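Local coordinates for hypothetical 40.4 kDa protein in PES4-HIS2 intergenic region (Saccharomyces cerevisiae, PDB 1OOT), which interacts with LAS17 and probably binds actin filaments and phosphatidylinositol, this chain being its SH3 domain, at residues A6-S11 with L20-G25; V27-K32 with T42-G47. All coordinates share one frame; numbering follows the deposited sequence. Where two conformers were deposited one is given.

Interaction 1: residues A6-S11 with L20-G25; sequences AVALYS and LPFRKG
Ser11 and Lys24 meet where the two arms of the SH3 RT loop come together at its base: residues 6-11 carry the start of the ALYDY-type sequence, here ALYS, and residues 20-25 run into the diverging turn. Ser11 OG accepts the backbone N-H of Lys24 at 2.9 Å in a fairly straight bond (163°). With OG anti to the carbonyl carbon (chi1 -53°), the hydroxyl is swung to this amide while Ser11 CA stays 3.4 Å from Phe22 O, a CA-H...O contact. With an alanine here the Lys24 amide would probably lose this acceptor, and the tie between the arms would be weakened. Bends at chi2 and chi3 of Arg23 bring one face of its guanidinium over the same OG; NE, 3.4 Å from Ser11 OG, makes no hydrogen bond at that poor angle. On the inner side, the methyl of Ala8 packs obliquely against the Phe22 ring, Ala8 CB to Phe22 CD1 3.5 Å, and Tyr10 O lies at the ring edge near CE1. Phe52, its ring plane about 80° from that of Phe22, and Val57 help position the aromatic ring, while Asp26 OD2 holds Arg23 N. On the outside, the extended Lys24 chain passes alongside Leu9 O. At the strand end Gly25 N donates to Ala8 O over 2.8 Å.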
loop_
_atom_site.group_PDB
_atom_site.type_symbol
_atom_site.label_atom_id
_atom_site.label_comp_id
_atom_site.label_asym_id
_atom_site.label_seq_id
_atom_site.Cartn_x
_atom_site.Cartn_y
_atom_site.Cartn_z
ATOM N N ALA A 6 -2.310 6.476 -3.398
ATOM C CA ALA A 6 -2.664 6.661 -2.017
ATOM C C ALA A 6 -1.458 7.041 -1.216
ATOM O O ALA A 6 -0.359 6.608 -1.520
ATOM C CB ALA A 6 -3.294 5.371 -1.454
ATOM N N VAL A 7 -1.660 7.889 -0.212
ATOM C CA VAL A 7 -0.605 8.312 0.714
ATOM C C VAL A 7 -0.616 7.394 1.937
ATOM O O VAL A 7 -1.681 7.118 2.480
ATOM C CB VAL A 7 -0.837 9.799 1.157
ATOM C CG1 VAL A 7 0.156 10.222 2.187
ATOM C CG2 VAL A 7 -0.797 10.754 -0.034
ATOM N N ALA A 8 0.551 6.956 2.404
ATOM C CA ALA A 8 0.647 6.152 3.631
ATOM C C ALA A 8 0.488 7.007 4.875
ATOM O O ALA A 8 1.186 8.019 5.026
ATOM C CB ALA A 8 1.985 5.452 3.685
ATOM N N LEU A 9 -0.493 6.655 5.689
ATOM C CA LEU A 9 -0.783 7.310 6.930
ATOM C C LEU A 9 0.105 6.805 8.045
ATOM O O LEU A 9 0.379 7.510 9.006
ATOM C CB LEU A 9 -2.240 7.088 7.303
ATOM C CG LEU A 9 -3.291 7.607 6.349
ATOM C CD1 LEU A 9 -4.704 7.086 6.718
ATOM C CD2 LEU A 9 -3.234 9.098 6.231
ATOM N N TYR A 10 0.470 5.537 7.963
ATOM C CA TYR A 10 1.432 4.888 8.876
ATOM C C TYR A 10 2.376 4.061 8.016
ATOM O O TYR A 10 2.052 3.661 6.882
ATOM C CB TYR A 10 0.673 3.969 9.877
ATOM C CG TYR A 10 0.114 4.594 11.134
ATOM C CD1 TYR A 10 0.728 5.636 11.780
ATOM C CD2 TYR A 10 -1.050 4.095 11.694
ATOM C CE1 TYR A 10 0.257 6.122 12.951
ATOM C CE2 TYR A 10 -1.540 4.563 12.868
ATOM C CZ TYR A 10 -0.921 5.643 13.504
ATOM O OH TYR A 10 -1.353 6.123 14.732
ATOM N N SER A 11 3.579 3.895 8.551
ATOM C CA SER A 11 4.551 2.979 7.962
ATOM C C SER A 11 4.135 1.528 8.055
ATOM O O SER A 11 3.373 1.136 8.941
ATOM C CB SER A 11 5.924 3.141 8.581
ATOM O OG SER A 11 6.334 4.494 8.529
ATOM N N LEU A 20 4.402 -5.362 0.548
ATOM C CA LEU A 20 5.005 -4.125 0.063
ATOM C C LEU A 20 5.315 -3.235 1.276
ATOM O O LEU A 20 4.397 -2.684 1.860
ATOM C CB LEU A 20 4.016 -3.379 -0.794
ATOM C CG LEU A 20 4.534 -2.036 -1.259
ATOM C CD1 LEU A 20 5.684 -2.217 -2.211
ATOM C CD2 LEU A 20 3.407 -1.162 -1.867
ATOM N N PRO A 21 6.588 -3.080 1.681
ATOM C CA PRO A 21 6.926 -2.137 2.745
ATOM C C PRO A 21 6.837 -0.679 2.246
ATOM O O PRO A 21 6.979 -0.418 1.045
ATOM C CB PRO A 21 8.390 -2.458 3.079
ATOM C CG PRO A 21 8.913 -3.173 1.920
ATOM C CD PRO A 21 7.792 -3.697 1.093
ATOM N N PHE A 22 6.544 0.226 3.174
ATOM C CA PHE A 22 6.590 1.635 2.891
ATOM C C PHE A 22 6.664 2.431 4.193
ATOM O O PHE A 22 6.415 1.941 5.284
ATOM C CB PHE A 22 5.371 2.057 2.024
ATOM C CG PHE A 22 4.043 1.654 2.526
ATOM C CD1 PHE A 22 3.474 2.262 3.594
ATOM C CD2 PHE A 22 3.403 0.559 1.964
ATOM C CE1 PHE A 22 2.215 1.888 4.044
ATOM C CE2 PHE A 22 2.114 0.230 2.374
ATOM C CZ PHE A 22 1.559 0.875 3.445
ATOM N N ARG A 23 6.973 3.719 4.044
ATOM C CA ARG A 23 7.045 4.605 5.172
ATOM C C ARG A 23 5.910 5.581 5.113
ATOM O O ARG A 23 5.431 5.940 4.030
ATOM C CB ARG A 23 8.373 5.369 5.163
ATOM C CG ARG A 23 9.552 4.470 5.408
ATOM C CD ARG A 23 9.595 3.790 6.836
ATOM N NE ARG A 23 9.631 4.827 7.886
ATOM C CZ ARG A 23 9.761 4.603 9.185
ATOM N NH1 ARG A 23 9.833 3.352 9.659
ATOM N NH2 ARG A 23 9.805 5.645 10.025
ATOM N N LYS A 24 5.513 6.044 6.281
ATOM C CA LYS A 24 4.534 7.086 6.401
ATOM C C LYS A 24 4.910 8.218 5.469
ATOM O O LYS A 24 6.029 8.680 5.455
ATOM C CB LYS A 24 4.473 7.591 7.850
ATOM C CG LYS A 24 3.568 8.783 8.078
ATOM C CD LYS A 24 3.463 9.137 9.577
ATOM C CE LYS A 24 2.742 10.492 9.657
ATOM N NZ LYS A 24 2.793 11.176 10.940
ATOM N N GLY A 25 3.917 8.667 4.724
ATOM C CA GLY A 25 4.086 9.748 3.763
ATOM C C GLY A 25 4.372 9.313 2.340
ATOM O O GLY A 25 4.226 10.115 1.392
#

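Interaction 2: residues V27-K32 with T42-G47; sequences VITILK and TGRVNG
Thr29 and Arg44 form the hydrogen-bonded antiparallel pair at the middle of this hairpin, whose strands 27-30 and 42-45 flank the n-Src loop of the SH3 fold. Thr29 N reaches Arg44 O and Arg44 N returns to Thr29 O, both at 3.0 Å. Packing is tightest one step along, at Gly43: its CA sits only 3.1 Å from Thr29 O, and a CB on it would run into that oxygen. The missing side chain thus lets Ile30 and Gly43 close to a CA-CA distance of 4.4 Å. Next comes a classic beta bulge: Leu31 and Lys32 both face Thr42, and their amides approach Thr42 O from the same face of its plane, Leu31 N at 2.8 Å and Lys32 N at 3.2 Å. One carbonyl oxygen therefore serves two donors, and Thr42 N closes the pair through a nearly straight bond (174°) to Lys32 O.

The other side is looser and wetter. Arg44, extended from CG to NE, lays its aliphatic part beside Thr29 CB; Leu31 CD2 comes over one guanidinium face, 3.7 Å from Arg44 NH1, the two side chains meeting at about a right angle. A water in the guanidinium plane accepts from Arg44 NE and also hydrogen-bonds Thr29 OG1; the Thr29 chi1 of -62° turns OG1 to this water and leaves CG2 near the guanidinium. Toward the distal turn, Val45 CG2 rests on Val27 O.

On the inward face Ile28 and Ile30 pack against Phe52 of strand 48-53, and that strand also bonds its Gly50 to Gly43 of the hairpin; across the other edge, strand 5-8 borders strand 27-30.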
loop_
_atom_site.group_PDB
_atom_site.type_symbol
_atom_site.label_atom_id
_atom_site.label_comp_id
_atom_site.label_asym_id
_atom_site.label_seq_id
_atom_site.Cartn_x
_atom_site.Cartn_y
_atom_site.Cartn_z
ATOM N N VAL A 27 3.833 7.815 -1.286
ATOM C CA VAL A 27 2.704 7.730 -2.182
ATOM C C VAL A 27 2.857 6.418 -2.965
ATOM O O VAL A 27 3.849 6.152 -3.683
ATOM C CB VAL A 27 2.633 8.917 -3.125
ATOM C CG1 VAL A 27 1.488 8.700 -4.120
ATOM C CG2 VAL A 27 2.436 10.191 -2.325
ATOM N N ILE A 28 1.896 5.541 -2.742
ATOM C CA ILE A 28 1.855 4.213 -3.351
ATOM C C ILE A 28 0.975 4.240 -4.582
ATOM O O ILE A 28 -0.097 4.832 -4.573
ATOM C CB ILE A 28 1.286 3.169 -2.367
ATOM C CG1 ILE A 28 2.222 3.041 -1.171
ATOM C CG2 ILE A 28 1.079 1.805 -3.072
ATOM C CD1 ILE A 28 1.554 2.989 0.147
ATOM N N THR A 29 1.439 3.627 -5.666
ATOM C CA THR A 29 0.643 3.422 -6.872
ATOM C C THR A 29 -0.154 2.133 -6.649
ATOM O O THR A 29 0.428 1.077 -6.367
ATOM C CB THR A 29 1.573 3.237 -8.069
ATOM O OG1 THR A 29 2.346 4.428 -8.226
ATOM C CG2 THR A 29 0.775 2.988 -9.331
ATOM N N ILE A 30 -1.474 2.231 -6.761
ATOM C CA ILE A 30 -2.384 1.113 -6.527
ATOM C C ILE A 30 -2.501 0.330 -7.837
ATOM O O ILE A 30 -2.783 0.873 -8.916
ATOM C CB ILE A 30 -3.757 1.618 -6.077
ATOM C CG1 ILE A 30 -3.679 2.431 -4.792
ATOM C CG2 ILE A 30 -4.746 0.452 -5.932
ATOM C CD1 ILE A 30 -3.055 1.771 -3.574
ATOM N N LEU A 31 -2.230 -0.957 -7.746
ATOM C CA LEU A 31 -2.361 -1.865 -8.873
ATOM C C LEU A 31 -3.615 -2.729 -8.807
ATOM O O LEU A 31 -4.129 -3.134 -9.842
ATOM C CB LEU A 31 -1.153 -2.745 -8.910
ATOM C CG LEU A 31 0.205 -2.056 -9.025
ATOM C CD1 LEU A 31 1.362 -2.990 -8.848
ATOM C CD2 LEU A 31 0.321 -1.216 -10.326
ATOM N N LYS A 32 -4.115 -2.972 -7.599
ATOM C CA LYS A 32 -5.378 -3.691 -7.425
ATOM C C LYS A 32 -5.984 -3.248 -6.135
ATOM O O LYS A 32 -5.301 -3.209 -5.086
ATOM C CB LYS A 32 -5.058 -5.218 -7.359
ATOM C CG LYS A 32 -6.242 -6.137 -7.022
ATOM C CD LYS A 32 -7.315 -6.157 -8.012
ATOM C CE LYS A 32 -8.523 -7.165 -7.624
ATOM N NZ LYS A 32 -9.334 -6.870 -6.264
ATOM N N THR A 42 -2.945 -4.230 -3.563
ATOM C CA THR A 42 -1.695 -4.459 -4.265
ATOM C C THR A 42 -1.173 -3.155 -4.799
ATOM O O THR A 42 -1.926 -2.371 -5.363
ATOM C CB THR A 42 -1.842 -5.415 -5.420
ATOM O OG1 THR A 42 -2.533 -6.607 -4.986
ATOM C CG2 THR A 42 -0.502 -5.888 -5.973
ATOM N N GLY A 43 0.109 -2.911 -4.597
ATOM C CA GLY A 43 0.699 -1.646 -5.019
ATOM C C GLY A 43 2.187 -1.704 -5.252
ATOM O O GLY A 43 2.777 -2.769 -5.185
ATOM N N ARG A 44 2.766 -0.534 -5.552
ATOM C CA ARG A 44 4.195 -0.457 -5.713
ATOM C C ARG A 44 4.673 0.901 -5.273
ATOM O O ARG A 44 3.941 1.914 -5.390
ATOM C CB ARG A 44 4.572 -0.685 -7.159
ATOM C CG ARG A 44 4.007 0.300 -8.144
ATOM C CD ARG A 44 4.319 -0.087 -9.595
ATOM N NE ARG A 44 3.965 1.010 -10.490
ATOM C CZ ARG A 44 3.512 0.899 -11.723
ATOM N NH1 ARG A 44 3.334 -0.276 -12.260
ATOM N NH2 ARG A 44 3.246 2.018 -12.420
ATOM N N VAL A 45 5.903 0.896 -4.745
ATOM C CA VAL A 45 6.620 2.121 -4.402
ATOM C C VAL A 45 8.037 1.719 -4.110
ATOM O O VAL A 45 8.306 0.619 -3.688
ATOM C CB VAL A 45 5.944 2.871 -3.220
ATOM C CG1 VAL A 45 6.045 2.099 -1.889
ATOM C CG2 VAL A 45 6.538 4.276 -3.034
ATOM N N ASN A 46 8.958 2.614 -4.345
ATOM C CA ASN A 46 10.381 2.458 -4.046
ATOM C C ASN A 46 11.063 1.333 -4.805
ATOM O O ASN A 46 12.129 0.814 -4.371
ATOM C CB ASN A 46 10.602 2.242 -2.536
ATOM C CG ASN A 46 10.170 3.426 -1.687
ATOM O OD1 ASN A 46 10.486 4.572 -2.002
ATOM N ND2 ASN A 46 9.414 3.145 -0.599
ATOM N N GLY A 47 10.476 0.960 -5.944
ATOM C CA GLY A 47 10.975 -0.127 -6.753
ATOM C C GLY A 47 10.547 -1.518 -6.297
ATOM O O GLY A 47 11.049 -2.510 -6.839
HETATM O O HOH W 1 4.663 3.569 -9.455
#

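From the N terminus, strand 5-8 leads into the RT loop, and interaction 1 closes that loop where residues 20-25 return to its base. The chain then turns into strand 27-30, leaves through the n-Src loop and comes back as strand 40-45, so that interaction 2 closes a second loop. The two closures follow in series, neither nested nor crossed, with centres about 10 Å apart. They are joined laterally: strands 5-8 and 27-30 are sheet neighbours, with Ala6 O probably accepting from Ile28 N at 2.8 Å. Leu20 also packs on the backbone of Gly43 and Arg44, tying the RT loop to the hairpin.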